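Local coordinates for exoribonuclease II, mitochondrial (Candida glabrata, PDB 6F3H), which probably degrades mitochondrial RNA from the 3' end as the nuclease component of the mtEXO degradosome, and binds magnesium, at residues I147-L152 with R223-N228; H167-S172 with Y731-Q736; I176-N181 with S209-T214. The protein carries 1 engineered substitution. All blocks are in the same frame, centred on the assembly; numbering follows the deposited sequence.

Contact 1 of 3, residues I147-L152 with R223-N228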
loop_
_atom_site.group_PDB
_atom_site.type_symbol
_atom_site.label_atom_id
_atom_site.label_comp_id
_atom_site.label_asym_id
_atom_site.label_seq_id
_atom_site.Cartn_x
_atom_site.Cartn_y
_atom_site.Cartn_z
ATOM N N ILE A 147 26.042 16.996 -12.645
ATOM C CA ILE A 147 26.217 15.894 -13.582
ATOM C C ILE A 147 24.995 14.992 -13.577
ATOM O O ILE A 147 24.560 14.499 -14.621
ATOM C CB ILE A 147 27.480 15.091 -13.245
ATOM C CG1 ILE A 147 28.714 15.996 -13.121
ATOM C CG2 ILE A 147 27.665 14.023 -14.273
ATOM C CD1 ILE A 147 29.067 16.405 -11.706
ATOM N N VAL A 148 24.438 14.748 -12.393
ATOM C CA VAL A 148 23.263 13.898 -12.272
ATOM C C VAL A 148 22.065 14.495 -13.005
ATOM O O VAL A 148 21.308 13.773 -13.669
ATOM C CB VAL A 148 22.952 13.696 -10.779
ATOM C CG1 VAL A 148 21.574 13.081 -10.587
ATOM C CG2 VAL A 148 24.030 12.886 -10.104
ATOM N N LEU A 149 21.870 15.813 -12.900
ATOM C CA LEU A 149 20.758 16.451 -13.591
ATOM C C LEU A 149 20.857 16.217 -15.078
ATOM O O LEU A 149 19.851 15.982 -15.757
ATOM C CB LEU A 149 20.735 17.942 -13.300
ATOM C CG LEU A 149 20.327 18.359 -11.894
ATOM C CD1 LEU A 149 20.593 19.849 -11.721
ATOM C CD2 LEU A 149 18.861 18.046 -11.653
ATOM N N LYS A 150 22.080 16.235 -15.589
ATOM C CA LYS A 150 22.281 15.963 -16.996
ATOM C C LYS A 150 21.919 14.519 -17.316
ATOM O O LYS A 150 21.221 14.255 -18.298
ATOM C CB LYS A 150 23.723 16.293 -17.376
ATOM N N LYS A 151 22.313 13.569 -16.476
ATOM C CA LYS A 151 21.924 12.191 -16.760
ATOM C C LYS A 151 20.411 12.032 -16.696
ATOM O O LYS A 151 19.804 11.449 -17.599
ATOM C CB LYS A 151 22.605 11.243 -15.775
ATOM C CG LYS A 151 24.131 11.388 -15.709
ATOM C CD LYS A 151 24.752 10.535 -14.601
ATOM C CE LYS A 151 26.268 10.412 -14.752
ATOM N NZ LYS A 151 26.936 9.734 -13.591
ATOM N N LEU A 152 19.789 12.596 -15.651
ATOM C CA LEU A 152 18.346 12.506 -15.457
ATOM C C LEU A 152 17.586 12.964 -16.681
ATOM O O LEU A 152 16.673 12.285 -17.150
ATOM C CB LEU A 152 17.926 13.336 -14.244
ATOM C CG LEU A 152 18.200 12.597 -12.942
ATOM C CD1 LEU A 152 17.997 13.404 -11.696
ATOM C CD2 LEU A 152 17.294 11.446 -12.938
ATOM N N ARG A 223 13.717 15.680 -7.392
ATOM C CA ARG A 223 12.850 16.725 -6.866
ATOM C C ARG A 223 12.949 17.968 -7.713
ATOM O O ARG A 223 11.944 18.648 -7.936
ATOM C CB ARG A 223 13.186 17.043 -5.421
ATOM C CG ARG A 223 13.154 15.827 -4.604
ATOM C CD ARG A 223 11.698 15.499 -4.311
ATOM N NE ARG A 223 11.217 16.161 -3.110
ATOM C CZ ARG A 223 10.302 17.110 -3.102
ATOM N NH1 ARG A 223 9.766 17.518 -4.246
ATOM N NH2 ARG A 223 9.928 17.642 -1.948
ATOM N N GLU A 224 14.143 18.239 -8.244
ATOM C CA GLU A 224 14.319 19.381 -9.122
ATOM C C GLU A 224 13.597 19.161 -10.443
ATOM O O GLU A 224 12.707 19.935 -10.807
ATOM C CB GLU A 224 15.815 19.664 -9.322
ATOM C CG GLU A 224 16.331 20.740 -8.346
ATOM C CD GLU A 224 17.817 21.085 -8.472
ATOM O OE1 GLU A 224 18.469 21.333 -7.423
ATOM O OE2 GLU A 224 18.328 21.141 -9.611
ATOM N N GLN A 225 13.884 18.067 -11.133
ATOM C CA GLN A 225 13.173 17.900 -12.394
ATOM C C GLN A 225 11.691 17.581 -12.200
ATOM O O GLN A 225 10.938 17.618 -13.174
ATOM C CB GLN A 225 13.873 16.845 -13.227
ATOM C CG GLN A 225 15.344 17.104 -13.342
ATOM C CD GLN A 225 15.926 16.432 -14.550
ATOM O OE1 GLN A 225 15.399 15.430 -15.033
ATOM N NE2 GLN A 225 16.999 16.994 -15.074
ATOM N N GLN A 226 11.257 17.275 -10.971
ATOM C CA GLN A 226 9.831 17.187 -10.701
ATOM C C GLN A 226 9.139 18.480 -11.030
ATOM O O GLN A 226 7.972 18.490 -11.439
ATOM C CB GLN A 226 9.558 16.871 -9.249
ATOM C CG GLN A 226 9.496 15.434 -8.911
ATOM C CD GLN A 226 9.236 15.250 -7.458
ATOM O OE1 GLN A 226 9.114 16.224 -6.723
ATOM N NE2 GLN A 226 9.128 14.007 -7.028
ATOM N N GLN A 227 9.824 19.579 -10.814
ATOM C CA GLN A 227 9.227 20.870 -11.076
ATOM C C GLN A 227 8.982 21.114 -12.558
ATOM O O GLN A 227 8.224 22.023 -12.898
ATOM C CB GLN A 227 10.115 21.946 -10.481
ATOM C CG GLN A 227 10.175 21.800 -8.984
ATOM C CD GLN A 227 8.798 21.836 -8.360
ATOM O OE1 GLN A 227 7.909 22.577 -8.802
ATOM N NE2 GLN A 227 8.584 20.957 -7.381
ATOM N N ASN A 228 9.570 20.321 -13.449
ATOM C CA ASN A 228 9.296 20.430 -14.876
ATOM C C ASN A 228 8.336 19.376 -15.354
ATOM O O ASN A 228 8.205 19.182 -16.563
ATOM C CB ASN A 228 10.583 20.279 -15.691
ATOM C CG ASN A 228 11.603 21.339 -15.377
ATOM O OD1 ASN A 228 11.297 22.530 -15.403
ATOM N ND2 ASN A 228 12.830 20.913 -15.055
#
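Leu149 faces the side chains of Glu224 and Gln225, and each lies against it differently. The Glu224 side chain crosses that of Leu149 at about a right angle, with OE2 of Glu224 3.4 Å from CD1 of Leu149 and somewhat farther from CD2. The leucine methyls reach the neighbouring helix because CG stands beside the backbone N, anti to the carbonyl carbon (chi1 -71°), which brings the fork nearer than the direction of CB alone would suggest. Gln225 instead runs past Leu149 in the opposite sense: its CG lies 4.0 Å from Leu149 CD2, and its chain, extended beyond CG, carries the carboxamide on to the backbone of the facing helix. There NE2 of Gln225 comes within 3.1 Å of Leu149 O, while OE1 of Gln225 lies 3.4 Å from CB of Leu152. This joins helix 123-159 to the C-terminal part of helix 212-226, the helix that leads into the hairpin of strands 231-237 and 242-248 in what is probably a winged-helix domain. The backbones come closest at Leu149 and Gln225, whose CA atoms are 7.8 Å apart. Gln225 is buried, and its OE1 accepts a hydrogen bond from the indole NE1 of Trp231 on the first hairpin strand, which would hold the carboxamide against rotation. The Leu152 side chain packs on the same tryptophan, so one indole meets both sides of the contact. Glu224 marks the solvent-exposed side of the interface.

Contact 2 of 3, residues H167-S172 with Y731-Q736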
loop_
_atom_site.group_PDB
_atom_site.type_symbol
_atom_site.label_atom_id
_atom_site.label_comp_id
_atom_site.label_asym_id
_atom_site.label_seq_id
_atom_site.Cartn_x
_atom_site.Cartn_y
_atom_site.Cartn_z
ATOM N N HIS A 167 6.075 3.992 -13.929
ATOM C CA HIS A 167 6.935 3.961 -12.762
ATOM C C HIS A 167 8.229 3.223 -13.029
ATOM O O HIS A 167 8.328 2.391 -13.931
ATOM C CB HIS A 167 6.232 3.295 -11.586
ATOM C CG HIS A 167 5.290 4.205 -10.867
ATOM N ND1 HIS A 167 5.500 4.630 -9.568
ATOM C CD2 HIS A 167 4.148 4.802 -11.280
ATOM C CE1 HIS A 167 4.521 5.443 -9.213
ATOM N NE2 HIS A 167 3.689 5.566 -10.235
ATOM N N VAL A 168 9.228 3.516 -12.196
ATOM C CA VAL A 168 10.458 2.738 -12.173
ATOM C C VAL A 168 10.927 2.604 -10.735
ATOM O O VAL A 168 10.793 3.528 -9.922
ATOM C CB VAL A 168 11.590 3.333 -13.034
ATOM C CG1 VAL A 168 11.107 3.642 -14.410
ATOM C CG2 VAL A 168 12.134 4.571 -12.394
ATOM N N ASN A 169 11.477 1.427 -10.434
ATOM C CA ASN A 169 12.125 1.213 -9.158
ATOM C C ASN A 169 13.125 2.328 -8.951
ATOM O O ASN A 169 13.853 2.706 -9.869
ATOM C CB ASN A 169 12.823 -0.147 -9.122
ATOM C CG ASN A 169 13.615 -0.364 -7.844
ATOM O OD1 ASN A 169 13.329 0.247 -6.805
ATOM N ND2 ASN A 169 14.638 -1.221 -7.921
ATOM N N PHE A 170 13.092 2.925 -7.778
ATOM C CA PHE A 170 14.006 4.024 -7.561
ATOM C C PHE A 170 15.453 3.549 -7.499
ATOM O O PHE A 170 16.364 4.296 -7.864
ATOM C CB PHE A 170 13.603 4.745 -6.295
ATOM C CG PHE A 170 14.261 6.040 -6.139
ATOM C CD1 PHE A 170 13.739 7.160 -6.752
ATOM C CD2 PHE A 170 15.410 6.155 -5.390
ATOM C CE1 PHE A 170 14.356 8.387 -6.618
ATOM C CE2 PHE A 170 16.033 7.381 -5.247
ATOM C CZ PHE A 170 15.501 8.501 -5.866
HETATM N N MSE A 171 15.685 2.322 -7.056
HETATM C CA MSE A 171 17.038 1.795 -6.893
HETATM C C MSE A 171 17.683 1.514 -8.204
HETATM O O MSE A 171 18.831 1.867 -8.444
HETATM C CB MSE A 171 17.010 0.515 -6.079
HETATM C CG MSE A 171 16.652 0.777 -4.657
HETATM SE SE MSE A 171 17.374 2.526 -4.245
HETATM C CE MSE A 171 17.020 2.603 -2.336
ATOM N N SER A 172 16.923 0.811 -9.039
ATOM C CA SER A 172 17.345 0.589 -10.408
ATOM C C SER A 172 17.764 1.900 -11.025
ATOM O O SER A 172 18.716 1.963 -11.804
ATOM C CB SER A 172 16.206 -0.058 -11.207
ATOM O OG SER A 172 15.964 -1.394 -10.785
ATOM N N TYR A 731 11.050 -8.053 -8.346
ATOM C CA TYR A 731 9.597 -8.042 -8.263
ATOM C C TYR A 731 9.120 -7.569 -6.903
ATOM O O TYR A 731 8.171 -6.787 -6.811
ATOM C CB TYR A 731 9.053 -9.423 -8.541
ATOM C CG TYR A 731 8.915 -9.726 -9.995
ATOM C CD1 TYR A 731 7.787 -9.326 -10.690
ATOM C CD2 TYR A 731 9.899 -10.417 -10.683
ATOM C CE1 TYR A 731 7.636 -9.603 -12.040
ATOM C CE2 TYR A 731 9.761 -10.702 -12.032
ATOM C CZ TYR A 731 8.628 -10.295 -12.706
ATOM O OH TYR A 731 8.495 -10.576 -14.048
ATOM N N VAL A 732 9.786 -7.996 -5.837
ATOM C CA VAL A 732 9.381 -7.555 -4.510
ATOM C C VAL A 732 9.429 -6.045 -4.433
ATOM O O VAL A 732 8.580 -5.409 -3.801
ATOM C CB VAL A 732 10.274 -8.193 -3.441
ATOM C CG1 VAL A 732 9.916 -7.657 -2.083
ATOM C CG2 VAL A 732 10.107 -9.687 -3.471
ATOM N N TRP A 733 10.421 -5.445 -5.072
ATOM C CA TRP A 733 10.418 -3.998 -5.128
ATOM C C TRP A 733 9.219 -3.500 -5.903
ATOM O O TRP A 733 8.529 -2.585 -5.453
ATOM C CB TRP A 733 11.703 -3.491 -5.745
ATOM C CG TRP A 733 12.790 -3.568 -4.784
ATOM C CD1 TRP A 733 13.703 -4.564 -4.655
ATOM C CD2 TRP A 733 13.071 -2.624 -3.749
ATOM N NE1 TRP A 733 14.562 -4.288 -3.620
ATOM C CE2 TRP A 733 14.194 -3.099 -3.044
ATOM C CE3 TRP A 733 12.495 -1.413 -3.361
ATOM C CZ2 TRP A 733 14.752 -2.406 -1.967
ATOM C CZ3 TRP A 733 13.050 -0.727 -2.292
ATOM C CH2 TRP A 733 14.166 -1.226 -1.608
ATOM N N SER A 734 8.923 -4.125 -7.040
ATOM C CA SER A 734 7.775 -3.688 -7.821
ATOM C C SER A 734 6.500 -3.801 -7.002
ATOM O O SER A 734 5.653 -2.901 -7.015
ATOM C CB SER A 734 7.649 -4.537 -9.087
ATOM O OG SER A 734 8.918 -4.784 -9.667
ATOM N N PHE A 735 6.383 -4.878 -6.232
ATOM C CA PHE A 735 5.179 -5.128 -5.449
ATOM C C PHE A 735 5.052 -4.166 -4.292
ATOM O O PHE A 735 3.979 -3.606 -4.044
ATOM C CB PHE A 735 5.205 -6.537 -4.893
ATOM C CG PHE A 735 5.077 -7.597 -5.922
ATOM C CD1 PHE A 735 4.687 -7.293 -7.212
ATOM C CD2 PHE A 735 5.293 -8.920 -5.584
ATOM C CE1 PHE A 735 4.545 -8.291 -8.160
ATOM C CE2 PHE A 735 5.149 -9.925 -6.518
ATOM C CZ PHE A 735 4.778 -9.617 -7.808
ATOM N N GLN A 736 6.126 -4.013 -3.528
ATOM C CA GLN A 736 6.059 -3.116 -2.392
ATOM C C GLN A 736 5.704 -1.713 -2.841
ATOM O O GLN A 736 4.893 -1.040 -2.201
ATOM C CB GLN A 736 7.376 -3.123 -1.651
ATOM C CG GLN A 736 7.307 -2.292 -0.441
ATOM C CD GLN A 736 6.554 -2.972 0.668
ATOM O OE1 GLN A 736 7.111 -3.825 1.338
ATOM N NE2 GLN A 736 5.304 -2.564 0.909
#
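Trp733 reaches from helix 725-761 to the junction where strand 166-169 turns into helix 170-178, and there it meets Asn169 and Met171. CG of Met171, a selenomethionine, lies over one face of the indole, 4.4 Å from CH2 of Trp733, in a loose apolar contact at the six-membered end of the ring. The Asn169 side chain approaches the six-membered ring obliquely, its amide plane 26° from that of the indole. Trp733 thus receives both residues at one end of its ring system. The indole is put there by its first torsion (chi1 -77°), which sets CG beside the backbone N and anti to the carbonyl carbon, while CB already leaves the helix in the direction of the facing segment. One step along the helix, the CA of Ser734 stands 6.7 Å from the CA of Asn169, the nearest approach of the two backbones. In the next shell, Trp733 also touches Leu240, in the turn between strands 231-237 and 242-248, and Met171 packs on Ser242 where the second of these strands begins. Strand 242-248 holds the junction in place: Val168 pairs with Val246 and Phe170 with Thr244 through backbone hydrogen bonds, and His167 ND1 is hydrogen-bonded to Thr245 OG1. Helix 725-761 has its own anchors, with Gln736 OE1 bonded to Tyr678 N and Phe735 packed on Pro704 and Ile707 of helix 703-716. The bound nucleic acid lies about 8 Å from the nearest atom of the contact. Asn169 occupies the N-cap position of helix 170-178, and its strand is an outer strand of an antiparallel sheet completed by the hairpin 231-237/242-248, an arrangement consistent with a winged-helix domain, docked here on a long helix.

Contact 3 of 3, residues I176-N181 with S209-T214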
loop_
_atom_site.group_PDB
_atom_site.type_symbol
_atom_site.label_atom_id
_atom_site.label_comp_id
_atom_site.label_asym_id
_atom_site.label_seq_id
_atom_site.Cartn_x
_atom_site.Cartn_y
_atom_site.Cartn_z
ATOM N N ILE A 176 21.586 3.190 -12.444
ATOM C CA ILE A 176 21.845 3.715 -13.773
ATOM C C ILE A 176 22.639 5.000 -13.690
ATOM O O ILE A 176 23.557 5.240 -14.483
ATOM C CB ILE A 176 20.516 3.930 -14.500
ATOM C CG1 ILE A 176 19.800 2.598 -14.617
ATOM C CG2 ILE A 176 20.735 4.611 -15.829
ATOM C CD1 ILE A 176 18.557 2.685 -15.382
ATOM N N ILE A 177 22.279 5.863 -12.752
ATOM C CA ILE A 177 22.987 7.125 -12.631
ATOM C C ILE A 177 24.459 6.878 -12.353
ATOM O O ILE A 177 25.342 7.451 -12.992
ATOM C CB ILE A 177 22.346 7.976 -11.529
ATOM C CG1 ILE A 177 20.904 8.317 -11.891
ATOM C CG2 ILE A 177 23.129 9.220 -11.354
ATOM C CD1 ILE A 177 20.754 8.916 -13.242
ATOM N N LYS A 178 24.745 5.965 -11.440
ATOM C CA LYS A 178 26.131 5.705 -11.102
ATOM C C LYS A 178 26.894 5.123 -12.285
ATOM O O LYS A 178 27.988 5.592 -12.616
ATOM C CB LYS A 178 26.180 4.761 -9.906
ATOM C CG LYS A 178 27.537 4.202 -9.644
ATOM C CD LYS A 178 28.366 5.223 -8.941
ATOM C CE LYS A 178 29.362 4.574 -8.017
ATOM N NZ LYS A 178 29.816 5.575 -7.013
ATOM N N ASN A 179 26.300 4.147 -12.972
ATOM C CA ASN A 179 26.994 3.304 -13.941
ATOM C C ASN A 179 26.981 3.875 -15.341
ATOM O O ASN A 179 27.189 3.132 -16.304
ATOM C CB ASN A 179 26.383 1.904 -13.956
ATOM C CG ASN A 179 26.657 1.148 -12.685
ATOM O OD1 ASN A 179 27.675 1.387 -12.031
ATOM N ND2 ASN A 179 25.748 0.244 -12.307
ATOM N N LEU A 180 26.766 5.172 -15.486
ATOM C CA LEU A 180 26.560 5.750 -16.798
ATOM C C LEU A 180 27.611 6.801 -17.088
ATOM O O LEU A 180 27.847 7.684 -16.260
ATOM C CB LEU A 180 25.171 6.357 -16.910
ATOM C CG LEU A 180 24.859 6.790 -18.337
ATOM C CD1 LEU A 180 24.738 5.598 -19.270
ATOM C CD2 LEU A 180 23.573 7.544 -18.334
ATOM N N ASN A 181 28.217 6.706 -18.277
ATOM C CA ASN A 181 29.153 7.705 -18.788
ATOM C C ASN A 181 28.455 8.551 -19.848
ATOM O O ASN A 181 28.086 8.044 -20.915
ATOM C CB ASN A 181 30.400 7.048 -19.387
ATOM C CG ASN A 181 31.182 7.998 -20.310
ATOM O OD1 ASN A 181 31.096 7.908 -21.533
ATOM N ND2 ASN A 181 31.921 8.926 -19.720
ATOM N N SER A 209 24.556 -3.577 -4.795
ATOM C CA SER A 209 24.865 -2.551 -3.810
ATOM C C SER A 209 24.678 -1.156 -4.395
ATOM O O SER A 209 24.715 -0.945 -5.612
ATOM C CB SER A 209 26.303 -2.689 -3.308
ATOM O OG SER A 209 26.533 -3.960 -2.748
ATOM N N ILE A 210 24.501 -0.191 -3.494
ATOM C CA ILE A 210 24.083 1.162 -3.842
ATOM C C ILE A 210 25.018 2.173 -3.182
ATOM O O ILE A 210 25.372 2.019 -2.009
ATOM C CB ILE A 210 22.620 1.398 -3.409
ATOM C CG1 ILE A 210 21.654 0.696 -4.359
ATOM C CG2 ILE A 210 22.300 2.854 -3.369
ATOM C CD1 ILE A 210 21.737 1.192 -5.780
ATOM N N ASP A 211 25.391 3.231 -3.938
ATOM C CA ASP A 211 26.257 4.309 -3.433
ATOM C C ASP A 211 25.423 5.415 -2.799
ATOM O O ASP A 211 24.647 6.076 -3.505
ATOM C CB ASP A 211 27.117 4.890 -4.552
ATOM C CG ASP A 211 27.815 6.217 -4.163
ATOM O OD1 ASP A 211 28.008 6.508 -2.957
ATOM O OD2 ASP A 211 28.208 6.964 -5.092
ATOM N N PRO A 212 25.594 5.691 -1.509
ATOM C CA PRO A 212 24.716 6.664 -0.853
ATOM C C PRO A 212 24.754 8.052 -1.462
ATOM O O PRO A 212 23.688 8.665 -1.604
ATOM C CB PRO A 212 25.207 6.644 0.594
ATOM C CG PRO A 212 26.542 5.999 0.545
ATOM C CD PRO A 212 26.538 5.066 -0.580
ATOM N N THR A 213 25.929 8.570 -1.849
ATOM C CA THR A 213 25.965 9.941 -2.351
ATOM C C THR A 213 25.205 10.048 -3.663
ATOM O O THR A 213 24.381 10.953 -3.833
ATOM C CB THR A 213 27.401 10.462 -2.493
ATOM O OG1 THR A 213 28.144 9.640 -3.392
ATOM C CG2 THR A 213 28.096 10.537 -1.132
ATOM N N THR A 214 25.467 9.142 -4.610
ATOM C CA THR A 214 24.648 9.086 -5.819
ATOM C C THR A 214 23.168 8.964 -5.479
ATOM O O THR A 214 22.319 9.597 -6.116
ATOM C CB THR A 214 25.103 7.945 -6.722
ATOM O OG1 THR A 214 26.509 8.067 -6.948
ATOM C CG2 THR A 214 24.403 7.993 -8.054
#
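Asp211, at the N-cap of helix 212-226, forms a salt bridge with Lys178 from the end of helix 170-178, NZ of Lys178 lying 2.9 Å from OD2 of Asp211. The lysine chain bends at chi2 (79°) and chi3 to cross the aspartate at about a right angle, and its ammonium meets OD2 from above the carboxylate plane, 48° out of it. The helix N terminus and the lysine would both be expected to favour a charged carboxylate. Gln144 of helix 123-159 touches Asp211 from a third helix. Within the helix start, Thr213 N donates to the other oxygen, OD1 of Asp211, over 3.1 Å; this is the capping bond. Thr214 then points toward Lys178 and Ile177. Its OG1 donates to OD2 of Asp211 over 2.7 Å, from the face opposite the one Lys178 NZ uses, so OD2 is gripped on two sides. Its methyl CG2 turns to the neighbouring helix and lies 3.7 Å from CG2 of Ile177, a small apolar contact beside the salt bridge. An N-cap aspartate with an interhelical salt bridge thus joins two helices of a probable winged-helix domain.

In the fold
The three contacts lie near one another in the fold, away from the annotated magnesium-binding residues. Contacts 1 and 3 have centres about 15 Å apart and use opposite ends of helix 212-226; Lys151 NZ, hydrogen-bonded to Ile177 O, joins them directly. Contact 2 shares helix 170-178 with contact 3, their centres about 16 Å apart, whereas contacts 1 and 2 stand about 20 Å apart without touching. Along the chain, both segments of contact 3 fall between those of contact 1, and residues 731-736 return from far downstream. Contacts 1 and 3 thus pack helices of the probable winged-helix domain together, and contact 2 fastens it to helix 725-761.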